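PDB 6PNR: alpha-glucosidase from [Eubacterium] rectale, which probably hydrolyses alpha-sulfoquinovosides, releasing sulfoquinovose, the sugar of sulfolipids, as a family 31 glycoside hydrolase. Local coordinates for residues A[492-497]-A[521-526]; A[102-107]-A[198-203]; A[369-374]-A[420-425]. One frame throughout, in Å; residues are numbered along the deposited sequence.

Contact 1 (A[492-497]-A[521-526]). With 9VH ([(3~{S},4~{R},5~{R})-4,5-bis(oxidanyl)piperidin-3-yl]methanesulfonic acid), chain C.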
loop_
_atom_site.group_PDB
_atom_site.type_symbol
_atom_site.label_atom_id
_atom_site.label_comp_id
_atom_site.label_asym_id
_atom_site.label_seq_id
_atom_site.Cartn_x
_atom_site.Cartn_y
_atom_site.Cartn_z
ATOM N N GLY A 492 9.801 -11.423 26.854
ATOM C CA GLY A 492 8.924 -10.287 27.071
ATOM C C GLY A 492 8.868 -9.289 25.942
ATOM O O GLY A 492 8.109 -8.312 26.044
ATOM N N GLY A 493 9.650 -9.479 24.878
ATOM C CA GLY A 493 9.609 -8.566 23.751
ATOM C C GLY A 493 10.429 -7.319 24.019
ATOM O O GLY A 493 11.067 -7.157 25.067
ATOM N N TYR A 494 10.392 -6.409 23.051
ATOM C CA TYR A 494 11.209 -5.207 23.121
ATOM C C TYR A 494 10.380 -3.936 22.956
ATOM O O TYR A 494 10.449 -3.056 23.814
ATOM C CB TYR A 494 12.321 -5.226 22.068
ATOM C CG TYR A 494 13.125 -3.931 22.058
ATOM C CD1 TYR A 494 14.126 -3.702 23.004
ATOM C CD2 TYR A 494 12.877 -2.938 21.106
ATOM C CE1 TYR A 494 14.858 -2.518 23.002
ATOM C CE2 TYR A 494 13.613 -1.756 21.083
ATOM C CZ TYR A 494 14.593 -1.548 22.046
ATOM O OH TYR A 494 15.309 -0.373 22.046
ATOM N N THR A 495 9.603 -3.815 21.877
ATOM C CA THR A 495 9.127 -2.505 21.415
ATOM C C THR A 495 7.850 -2.086 22.141
ATOM O O THR A 495 6.809 -2.737 22.006
ATOM C CB THR A 495 8.863 -2.519 19.909
ATOM O OG1 THR A 495 9.980 -3.102 19.216
ATOM C CG2 THR A 495 8.622 -1.065 19.397
ATOM N N SER A 496 7.922 -0.989 22.885
ATOM C CA SER A 496 6.752 -0.380 23.508
ATOM C C SER A 496 6.543 0.990 22.880
ATOM O O SER A 496 7.402 1.870 23.007
ATOM C CB SER A 496 6.908 -0.269 25.024
ATOM O OG SER A 496 5.816 0.455 25.603
ATOM N N LEU A 497 5.416 1.146 22.186
ATOM C CA LEU A 497 5.003 2.386 21.548
ATOM C C LEU A 497 3.479 2.430 21.509
ATOM O O LEU A 497 2.815 1.397 21.581
ATOM C CB LEU A 497 5.550 2.492 20.116
ATOM C CG LEU A 497 7.052 2.519 19.853
ATOM C CD1 LEU A 497 7.315 2.467 18.350
ATOM C CD2 LEU A 497 7.665 3.759 20.448
ATOM N N ARG A 521 17.305 -15.097 27.824
ATOM C CA ARG A 521 17.755 -13.724 28.035
ATOM C C ARG A 521 16.569 -12.767 28.148
ATOM O O ARG A 521 15.654 -12.808 27.320
ATOM C CB ARG A 521 18.689 -13.278 26.895
ATOM C CG ARG A 521 19.246 -11.863 27.061
ATOM C CD ARG A 521 20.136 -11.475 25.860
ATOM N NE ARG A 521 19.467 -11.691 24.568
ATOM C CZ ARG A 521 18.506 -10.906 24.092
ATOM N NH1 ARG A 521 18.096 -9.863 24.807
ATOM N NH2 ARG A 521 17.951 -11.156 22.905
ATOM N N THR A 522 16.587 -11.900 29.171
ATOM C CA THR A 522 15.552 -10.887 29.337
ATOM C C THR A 522 16.024 -9.571 28.717
ATOM O O THR A 522 17.164 -9.429 28.267
ATOM C CB THR A 522 15.181 -10.685 30.821
ATOM O OG1 THR A 522 16.266 -10.055 31.516
ATOM C CG2 THR A 522 14.827 -12.004 31.499
ATOM N N HIS A 523 15.134 -8.583 28.698
ATOM C CA HIS A 523 15.465 -7.298 28.092
ATOM C C HIS A 523 14.554 -6.256 28.715
ATOM O O HIS A 523 13.346 -6.482 28.809
ATOM C CB HIS A 523 15.272 -7.363 26.563
ATOM C CG HIS A 523 15.939 -6.260 25.797
ATOM N ND1 HIS A 523 16.114 -4.989 26.306
ATOM C CD2 HIS A 523 16.444 -6.234 24.537
ATOM C CE1 HIS A 523 16.716 -4.233 25.401
ATOM N NE2 HIS A 523 16.927 -4.964 24.318
ATOM N N GLU A 524 15.122 -5.130 29.149
ATOM C CA GLU A 524 14.261 -4.086 29.706
ATOM C C GLU A 524 13.377 -3.435 28.638
ATOM O O GLU A 524 12.335 -2.860 28.980
ATOM C CB GLU A 524 15.107 -3.030 30.443
ATOM C CG GLU A 524 15.644 -3.530 31.787
ATOM C CD GLU A 524 16.383 -2.472 32.594
ATOM O OE1 GLU A 524 16.652 -1.387 32.049
ATOM O OE2 GLU A 524 16.692 -2.733 33.787
ATOM N N GLY A 525 13.742 -3.542 27.352
ATOM C CA GLY A 525 12.971 -2.892 26.309
ATOM C C GLY A 525 13.336 -1.423 26.159
ATOM O O GLY A 525 14.207 -0.894 26.843
ATOM N N ASN A 526 12.652 -0.751 25.220
ATOM C CA ASN A 526 12.997 0.633 24.894
ATOM C C ASN A 526 12.467 1.644 25.901
ATOM O O ASN A 526 12.924 2.793 25.899
ATOM C CB ASN A 526 12.476 1.014 23.502
ATOM C CG ASN A 526 10.957 0.969 23.414
ATOM O OD1 ASN A 526 10.338 -0.010 23.821
ATOM N ND2 ASN A 526 10.347 2.050 22.903
HETATM O O1 9VH C . 18.392 1.619 21.603
HETATM S S1 9VH C . 19.595 1.166 20.927
HETATM O O2 9VH C . 19.428 1.252 19.497
HETATM O O3 9VH C . 20.766 1.836 21.438
HETATM C C1 9VH C . 19.736 -0.545 21.362
HETATM C C2 9VH C . 18.611 -1.436 20.820
HETATM C C3 9VH C . 18.843 -1.636 19.330
HETATM N N1 9VH C . 18.069 -2.681 18.662
HETATM C C4 9VH C . 18.135 -3.960 19.369
HETATM C C5 9VH C . 17.690 -3.783 20.811
HETATM O O4 9VH C . 17.763 -5.053 21.457
HETATM C C6 9VH C . 18.598 -2.792 21.524
HETATM O O5 9VH C . 18.195 -2.632 22.882
#

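Contact 2 (A[102-107]-A[198-203])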
loop_
_atom_site.group_PDB
_atom_site.type_symbol
_atom_site.label_atom_id
_atom_site.label_comp_id
_atom_site.label_asym_id
_atom_site.label_seq_id
_atom_site.Cartn_x
_atom_site.Cartn_y
_atom_site.Cartn_z
ATOM N N PHE A 102 16.372 -9.815 -13.788
ATOM C CA PHE A 102 16.542 -11.223 -14.117
ATOM C C PHE A 102 15.444 -12.002 -13.403
ATOM O O PHE A 102 15.352 -11.959 -12.173
ATOM C CB PHE A 102 17.944 -11.684 -13.678
ATOM C CG PHE A 102 18.294 -13.097 -14.041
ATOM C CD1 PHE A 102 18.909 -13.380 -15.248
ATOM C CD2 PHE A 102 18.054 -14.137 -13.154
ATOM C CE1 PHE A 102 19.251 -14.679 -15.573
ATOM C CE2 PHE A 102 18.399 -15.443 -13.466
ATOM C CZ PHE A 102 19.003 -15.717 -14.679
ATOM N N TRP A 103 14.595 -12.684 -14.162
ATOM C CA TRP A 103 13.537 -13.512 -13.599
ATOM C C TRP A 103 13.802 -14.968 -13.963
ATOM O O TRP A 103 13.852 -15.318 -15.148
ATOM C CB TRP A 103 12.159 -13.088 -14.110
ATOM C CG TRP A 103 11.643 -11.746 -13.653
ATOM C CD1 TRP A 103 10.835 -11.498 -12.572
ATOM C CD2 TRP A 103 11.840 -10.488 -14.300
ATOM N NE1 TRP A 103 10.538 -10.162 -12.502
ATOM C CE2 TRP A 103 11.134 -9.520 -13.557
ATOM C CE3 TRP A 103 12.540 -10.082 -15.442
ATOM C CZ2 TRP A 103 11.118 -8.173 -13.911
ATOM C CZ3 TRP A 103 12.517 -8.754 -15.797
ATOM C CH2 TRP A 103 11.810 -7.809 -15.030
ATOM N N PHE A 104 13.965 -15.810 -12.947
ATOM C CA PHE A 104 14.257 -17.227 -13.118
ATOM C C PHE A 104 13.054 -18.023 -12.638
ATOM O O PHE A 104 12.586 -17.828 -11.507
ATOM C CB PHE A 104 15.515 -17.625 -12.331
ATOM C CG PHE A 104 15.952 -19.051 -12.555
ATOM C CD1 PHE A 104 16.761 -19.379 -13.624
ATOM C CD2 PHE A 104 15.544 -20.058 -11.695
ATOM C CE1 PHE A 104 17.159 -20.690 -13.844
ATOM C CE2 PHE A 104 15.938 -21.374 -11.901
ATOM C CZ PHE A 104 16.752 -21.688 -12.976
ATOM N N ARG A 105 12.551 -18.916 -13.485
ATOM C CA ARG A 105 11.384 -19.707 -13.129
ATOM C C ARG A 105 11.751 -21.129 -12.742
ATOM O O ARG A 105 12.626 -21.754 -13.347
ATOM C CB ARG A 105 10.376 -19.718 -14.270
ATOM C CG ARG A 105 9.698 -18.371 -14.412
ATOM C CD ARG A 105 8.424 -18.521 -15.164
ATOM N NE ARG A 105 7.651 -17.294 -15.179
ATOM C CZ ARG A 105 6.531 -17.167 -15.868
ATOM N NH1 ARG A 105 6.089 -18.196 -16.579
ATOM N NH2 ARG A 105 5.856 -16.035 -15.847
ATOM N N VAL A 106 11.069 -21.633 -11.723
ATOM C CA VAL A 106 11.215 -23.002 -11.256
ATOM C C VAL A 106 9.875 -23.694 -11.426
ATOM O O VAL A 106 8.847 -23.176 -10.972
ATOM C CB VAL A 106 11.665 -23.055 -9.784
ATOM C CG1 VAL A 106 11.735 -24.476 -9.319
ATOM C CG2 VAL A 106 12.995 -22.354 -9.600
ATOM N N ALA A 107 9.888 -24.875 -12.047
ATOM C CA ALA A 107 8.661 -25.632 -12.242
ATOM C C ALA A 107 8.075 -26.061 -10.903
ATOM O O ALA A 107 8.792 -26.488 -9.999
ATOM C CB ALA A 107 8.937 -26.865 -13.117
ATOM N N HIS A 198 7.471 -21.265 -9.398
ATOM C CA HIS A 198 8.049 -20.192 -8.601
ATOM C C HIS A 198 8.811 -19.275 -9.544
ATOM O O HIS A 198 9.343 -19.720 -10.564
ATOM C CB HIS A 198 9.005 -20.726 -7.528
ATOM C CG HIS A 198 8.563 -22.005 -6.886
ATOM N ND1 HIS A 198 7.294 -22.192 -6.388
ATOM C CD2 HIS A 198 9.230 -23.162 -6.660
ATOM C CE1 HIS A 198 7.197 -23.407 -5.879
ATOM N NE2 HIS A 198 8.360 -24.017 -6.029
ATOM N N GLU A 199 8.860 -17.990 -9.218
ATOM C CA GLU A 199 9.620 -17.050 -10.032
ATOM C C GLU A 199 10.511 -16.221 -9.126
ATOM O O GLU A 199 10.023 -15.565 -8.197
ATOM C CB GLU A 199 8.709 -16.151 -10.877
ATOM C CG GLU A 199 9.483 -15.152 -11.729
ATOM C CD GLU A 199 8.619 -14.471 -12.797
ATOM O OE1 GLU A 199 7.986 -13.441 -12.482
ATOM O OE2 GLU A 199 8.576 -14.972 -13.948
ATOM N N LEU A 200 11.809 -16.238 -9.410
ATOM C CA LEU A 200 12.816 -15.584 -8.587
ATOM C C LEU A 200 13.309 -14.357 -9.342
ATOM O O LEU A 200 14.044 -14.484 -10.330
ATOM C CB LEU A 200 13.957 -16.546 -8.273
ATOM C CG LEU A 200 13.550 -17.979 -7.916
ATOM C CD1 LEU A 200 14.796 -18.832 -7.664
ATOM C CD2 LEU A 200 12.591 -18.047 -6.716
ATOM N N GLN A 201 12.876 -13.176 -8.903
ATOM C CA GLN A 201 13.299 -11.915 -9.505
ATOM C C GLN A 201 14.572 -11.420 -8.821
ATOM O O GLN A 201 14.622 -11.335 -7.592
ATOM C CB GLN A 201 12.200 -10.858 -9.391
ATOM C CG GLN A 201 12.617 -9.502 -9.953
ATOM C CD GLN A 201 11.580 -8.397 -9.740
ATOM O OE1 GLN A 201 11.836 -7.227 -10.036
ATOM N NE2 GLN A 201 10.411 -8.763 -9.240
ATOM N N ILE A 202 15.591 -11.088 -9.617
ATOM C CA ILE A 202 16.884 -10.620 -9.120
ATOM C C ILE A 202 17.221 -9.308 -9.811
ATOM O O ILE A 202 17.034 -9.179 -11.026
ATOM C CB ILE A 202 18.010 -11.652 -9.371
ATOM C CG1 ILE A 202 17.530 -13.088 -9.147
ATOM C CG2 ILE A 202 19.202 -11.353 -8.477
ATOM C CD1 ILE A 202 17.204 -13.438 -7.708
ATOM N N TRP A 203 17.732 -8.331 -9.054
ATOM C CA TRP A 203 18.047 -7.029 -9.662
ATOM C C TRP A 203 19.490 -6.956 -10.156
ATOM O O TRP A 203 20.163 -5.919 -10.054
ATOM C CB TRP A 203 17.733 -5.888 -8.695
ATOM C CG TRP A 203 16.252 -5.646 -8.572
ATOM C CD1 TRP A 203 15.248 -6.426 -9.082
ATOM C CD2 TRP A 203 15.609 -4.544 -7.917
ATOM N NE1 TRP A 203 14.020 -5.880 -8.765
ATOM C CE2 TRP A 203 14.216 -4.725 -8.057
ATOM C CE3 TRP A 203 16.076 -3.428 -7.214
ATOM C CZ2 TRP A 203 13.285 -3.837 -7.512
ATOM C CZ3 TRP A 203 15.143 -2.550 -6.664
ATOM C CH2 TRP A 203 13.767 -2.759 -6.826
#

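Contact 3 (A[369-374]-A[420-425])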
loop_
_atom_site.group_PDB
_atom_site.type_symbol
_atom_site.label_atom_id
_atom_site.label_comp_id
_atom_site.label_asym_id
_atom_site.label_seq_id
_atom_site.Cartn_x
_atom_site.Cartn_y
_atom_site.Cartn_z
ATOM N N GLU A 369 39.737 -4.445 9.886
ATOM C CA GLU A 369 40.676 -4.838 10.935
ATOM C C GLU A 369 40.622 -3.880 12.121
ATOM O O GLU A 369 40.699 -4.305 13.280
ATOM C CB GLU A 369 42.096 -4.904 10.366
ATOM C CG GLU A 369 42.292 -6.042 9.396
ATOM C CD GLU A 369 42.129 -7.385 10.076
ATOM O OE1 GLU A 369 42.659 -7.537 11.198
ATOM O OE2 GLU A 369 41.461 -8.273 9.504
ATOM N N TRP A 370 40.487 -2.583 11.850
ATOM C CA TRP A 370 40.360 -1.611 12.930
ATOM C C TRP A 370 39.165 -1.936 13.820
ATOM O O TRP A 370 39.273 -1.915 15.051
ATOM C CB TRP A 370 40.233 -0.207 12.337
ATOM C CG TRP A 370 39.980 0.910 13.316
ATOM C CD1 TRP A 370 40.879 1.466 14.179
ATOM C CD2 TRP A 370 38.755 1.648 13.483
ATOM N NE1 TRP A 370 40.286 2.491 14.888
ATOM C CE2 TRP A 370 38.986 2.623 14.477
ATOM C CE3 TRP A 370 37.487 1.574 12.893
ATOM C CZ2 TRP A 370 37.993 3.517 14.895
ATOM C CZ3 TRP A 370 36.500 2.470 13.310
ATOM C CH2 TRP A 370 36.763 3.426 14.299
ATOM N N PHE A 371 38.016 -2.252 13.220
ATOM C CA PHE A 371 36.840 -2.498 14.049
ATOM C C PHE A 371 36.969 -3.819 14.789
ATOM O O PHE A 371 36.571 -3.928 15.958
ATOM C CB PHE A 371 35.556 -2.454 13.212
ATOM C CG PHE A 371 34.342 -2.031 14.012
ATOM C CD1 PHE A 371 33.581 -2.965 14.684
ATOM C CD2 PHE A 371 34.012 -0.696 14.144
ATOM C CE1 PHE A 371 32.481 -2.576 15.447
ATOM C CE2 PHE A 371 32.914 -0.297 14.905
ATOM C CZ PHE A 371 32.155 -1.239 15.557
ATOM N N LYS A 372 37.556 -4.822 14.136
ATOM C CA LYS A 372 37.904 -6.051 14.824
ATOM C C LYS A 372 38.773 -5.762 16.044
ATOM O O LYS A 372 38.548 -6.322 17.123
ATOM C CB LYS A 372 38.610 -7.000 13.844
ATOM C CG LYS A 372 38.788 -8.410 14.360
ATOM C CD LYS A 372 39.778 -9.210 13.512
ATOM C CE LYS A 372 39.468 -9.149 12.028
ATOM N NZ LYS A 372 40.414 -10.047 11.276
ATOM N N ASP A 373 39.755 -4.866 15.901
ATOM C CA ASP A 373 40.626 -4.550 17.034
ATOM C C ASP A 373 39.875 -3.805 18.136
ATOM O O ASP A 373 40.215 -3.949 19.318
ATOM C CB ASP A 373 41.831 -3.726 16.570
ATOM C CG ASP A 373 42.874 -4.566 15.825
ATOM O OD1 ASP A 373 42.841 -5.812 15.913
ATOM O OD2 ASP A 373 43.735 -3.968 15.152
ATOM N N ILE A 374 38.870 -3.005 17.769
ATOM C CA ILE A 374 38.005 -2.349 18.757
ATOM C C ILE A 374 37.297 -3.387 19.628
ATOM O O ILE A 374 37.188 -3.225 20.851
ATOM C CB ILE A 374 36.998 -1.421 18.045
ATOM C CG1 ILE A 374 37.705 -0.175 17.506
ATOM C CG2 ILE A 374 35.837 -1.031 18.973
ATOM C CD1 ILE A 374 36.807 0.728 16.704
ATOM N N ALA A 420 28.908 -9.821 10.648
ATOM C CA ALA A 420 29.060 -11.122 11.291
ATOM C C ALA A 420 30.505 -11.590 11.231
ATOM O O ALA A 420 31.071 -12.048 12.236
ATOM C CB ALA A 420 28.145 -12.144 10.619
ATOM N N LYS A 421 31.116 -11.469 10.049
ATOM C CA LYS A 421 32.508 -11.871 9.850
ATOM C C LYS A 421 33.453 -11.077 10.746
ATOM O O LYS A 421 34.435 -11.617 11.265
ATOM C CB LYS A 421 32.878 -11.672 8.383
ATOM C CG LYS A 421 34.127 -12.389 7.929
ATOM C CD LYS A 421 34.288 -12.248 6.418
ATOM C CE LYS A 421 35.282 -13.263 5.877
ATOM N NZ LYS A 421 35.354 -13.200 4.386
ATOM N N CYS A 422 33.188 -9.786 10.914
ATOM C CA CYS A 422 33.996 -8.973 11.816
ATOM C C CYS A 422 34.010 -9.561 13.222
ATOM O O CYS A 422 35.072 -9.710 13.834
ATOM C CB CYS A 422 33.460 -7.545 11.835
ATOM S SG CYS A 422 34.560 -6.407 12.671
ATOM N N ASN A 423 32.829 -9.902 13.746
ATOM C CA ASN A 423 32.728 -10.470 15.086
ATOM C C ASN A 423 33.360 -11.848 15.145
ATOM O O ASN A 423 34.053 -12.180 16.113
ATOM C CB ASN A 423 31.265 -10.548 15.516
ATOM C CG ASN A 423 30.707 -9.186 15.906
ATOM O OD1 ASN A 423 30.803 -8.770 17.063
ATOM N ND2 ASN A 423 30.161 -8.479 14.935
ATOM N N TYR A 424 33.129 -12.657 14.117
ATOM C CA TYR A 424 33.656 -14.012 14.101
ATOM C C TYR A 424 35.180 -13.999 14.156
ATOM O O TYR A 424 35.794 -14.745 14.925
ATOM C CB TYR A 424 33.149 -14.739 12.847
ATOM C CG TYR A 424 33.652 -16.165 12.698
ATOM C CD1 TYR A 424 33.002 -17.220 13.322
ATOM C CD2 TYR A 424 34.760 -16.458 11.908
ATOM C CE1 TYR A 424 33.452 -18.530 13.180
ATOM C CE2 TYR A 424 35.215 -17.772 11.762
ATOM C CZ TYR A 424 34.557 -18.795 12.402
ATOM O OH TYR A 424 34.993 -20.101 12.267
ATOM N N GLU A 425 35.807 -13.129 13.368
ATOM C CA GLU A 425 37.264 -13.120 13.322
ATOM C C GLU A 425 37.856 -12.567 14.614
ATOM O O GLU A 425 38.846 -13.109 15.127
ATOM C CB GLU A 425 37.734 -12.354 12.084
ATOM C CG GLU A 425 37.393 -13.153 10.815
ATOM C CD GLU A 425 37.938 -12.568 9.516
ATOM O OE1 GLU A 425 38.581 -11.492 9.526
ATOM O OE2 GLU A 425 37.712 -13.209 8.467
#

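Contact 1 (A[492-497]-A[521-526])
Asn526 meets the backbone of Ser496 through both ends of its carboxamide, pinning together two loops of the glycoside hydrolase family 31 TIM barrel that line the inhibitor pocket. Its OD1 accepts from Ser496 N at 2.8 Å, and its ND2 donates to Ser496 O at 3.0 Å, nearly straight at 169° and with the oxygen in the amide plane. The side chain can turn back this way because CG stands between its own backbone N and carbonyl carbon (chi1 63°). The amide gives its other N-H to Phe283 O, so ND2 is bonded twice. Tyr494 O lies only 3.0 Å from Asn526 OD1, two acceptors side by side; Asn526 N gives Tyr494 O a weak bond at 3.5 Å. The hydroxyl of Ser496 turns elsewhere, to Asn500 O.

Earlier in both segments, the edge of the Tyr494 ring points at the face of His523 in an offset edge-to-face pair, planes at 60°. One face of the tyrosine carries C5 of 9VH, and Asn526 N lies over the opposite face. Gly525 passes so close to Tyr494 O that any CB would clash there. Besides His523, Gln273, Arg286 and Trp289 bond the inhibitor. His523 NE2 donates to O5 of 9VH at 3.0 Å and is hydrogen-bonded to O4 of 9VH at the imidazole edge, where either atom could be the donor.

Contact 2 (A[102-107]-A[198-203])
Strands 102-107 and 198-202 run antiparallel, their axes 4.5 Å apart at an angle of 160°, with reciprocal backbone hydrogen bonds joining the pairs Phe102-Ile202, Phe104-Leu200 and Val106-His198. The intervening pairs, Trp103-Gln201 and Arg105-Glu199, are non-hydrogen-bonded, and there CA-H groups approach carbonyl oxygens, as at Arg105 CA to His198 O, 3.3 Å.

The side chains of these two intervening pairs project to one face of the sheet. Arg105 presents the edge of its guanidinium to Glu199: NE donates to OE2 at 2.8 Å, almost straight at 171° and in the guanidinium plane, but it reaches the oxygen from above the carboxylate plane. Arg54 forms a second salt bridge with the same OE2, so two arginines share this oxygen, which probably keeps the glutamate ionised. Glu199 OE1 is hydrogen-bonded to the hydroxyl of Tyr50 of the second subunit, which also bonds Arg105 NH2 and thereby ties this face to the dimer partner. Glu199 OE1 also lies 3.4 Å from Trp103 CD1.

Both strands are central members of one sheet of the N-terminal beta-sandwich, consistent with family 31, flanked by strands 29-41 and 188-194. Beside Glu199, the indole of Trp103 lies along the extended Gln201 chain, pointing the same way, with NE1 3.4 Å from Gln201 CG. The end of that glutamine is turned to Trp203, just past the strand's end: Trp203 NE1 donates to Gln201 OE1 at 2.9 Å.

The reverse face, toward the second sheet, is mostly apolar, with His198 the exception. Ile202 CG1 stands at the ring edge of Phe102, Leu200 CD1 is 4.3 Å from Phe104 CD2, and Val106 CG1 touches CD2 of His198, whose NE2 is hydrogen-bonded to Glu112. Leu180 of the second sheet packs on Val106 and Leu200.

Contact 3 (A[369-374]-A[420-425])
Lys372 reaches across to Glu425 and passes Cys422 on the way, and these three residues bury most of the surface between helices 365-380 and 408-429. The two segments cross at -53°, their axes 9.1 Å apart, and come nearest where Lys372 faces Cys422. Both helices belong to the TIM-barrel domain of the family 31 enzyme, at a distance from the inhibitor, so the contact is packing between helices of the barrel.

The lysine chain is carried over toward the neighbouring helix by a CG anti to the backbone N (chi1 -169°) and a bend at chi3 (-51°). Its CE rests 3.6 Å from Glu425 CB, so the methylene part is used as well as the charge. NZ then bonds Glu425 OE1 at 2.9 Å, on the anti side of the carboxylate, and Glu369 OE2 of its own helix at 2.7 Å, on the syn side. A third acid, Glu429, also forms a salt bridge with this ammonium group.

Cys422 packs against the backbone of Lys372. Its sulfur lies 3.7 Å from Lys372 N and meets the ring of Phe371 at the edge, 4.1 Å from CD1. That ring in turn meets the indoles of Trp419 and Trp291, while Phe368, one turn earlier, touches Cys422 and Glu425.

With an alanine in place of Lys372, Glu369, Glu425 and Glu429 would probably lose their shared counter-charge, and Glu425 CB its methylene packing. Glu369 OE2 and Glu425 OE1 are already only 4.3 Å apart, a spacing of like charges that the ammonium bonded to both probably offsets. The clustered acids would be expected to stabilise the protonated form of the lysine, and its charge in turn to keep them ionised.

In the fold
The three contacts follow one another along the chain without overlap: contact 2 closes first, then contact 3, then contact 1. Contact 2 belongs to the N-terminal beta-sheet region and lies on the opposite side of the chain's centre from contact 1, their centres about 38 Å apart. Contacts 1 and 3 share the family 31 TIM-barrel domain; their centres are about 27 Å apart and their nearest atoms about 14 Å. Contact 3 joins two barrel helices, whereas contact 1 joins the loop after strand 490-491 to the segment that starts on strand 521-522, and together these hold the inhibitor. Sheet pairing next to the second subunit, helix packing and ligand recognition thus occupy separate regions of one chain.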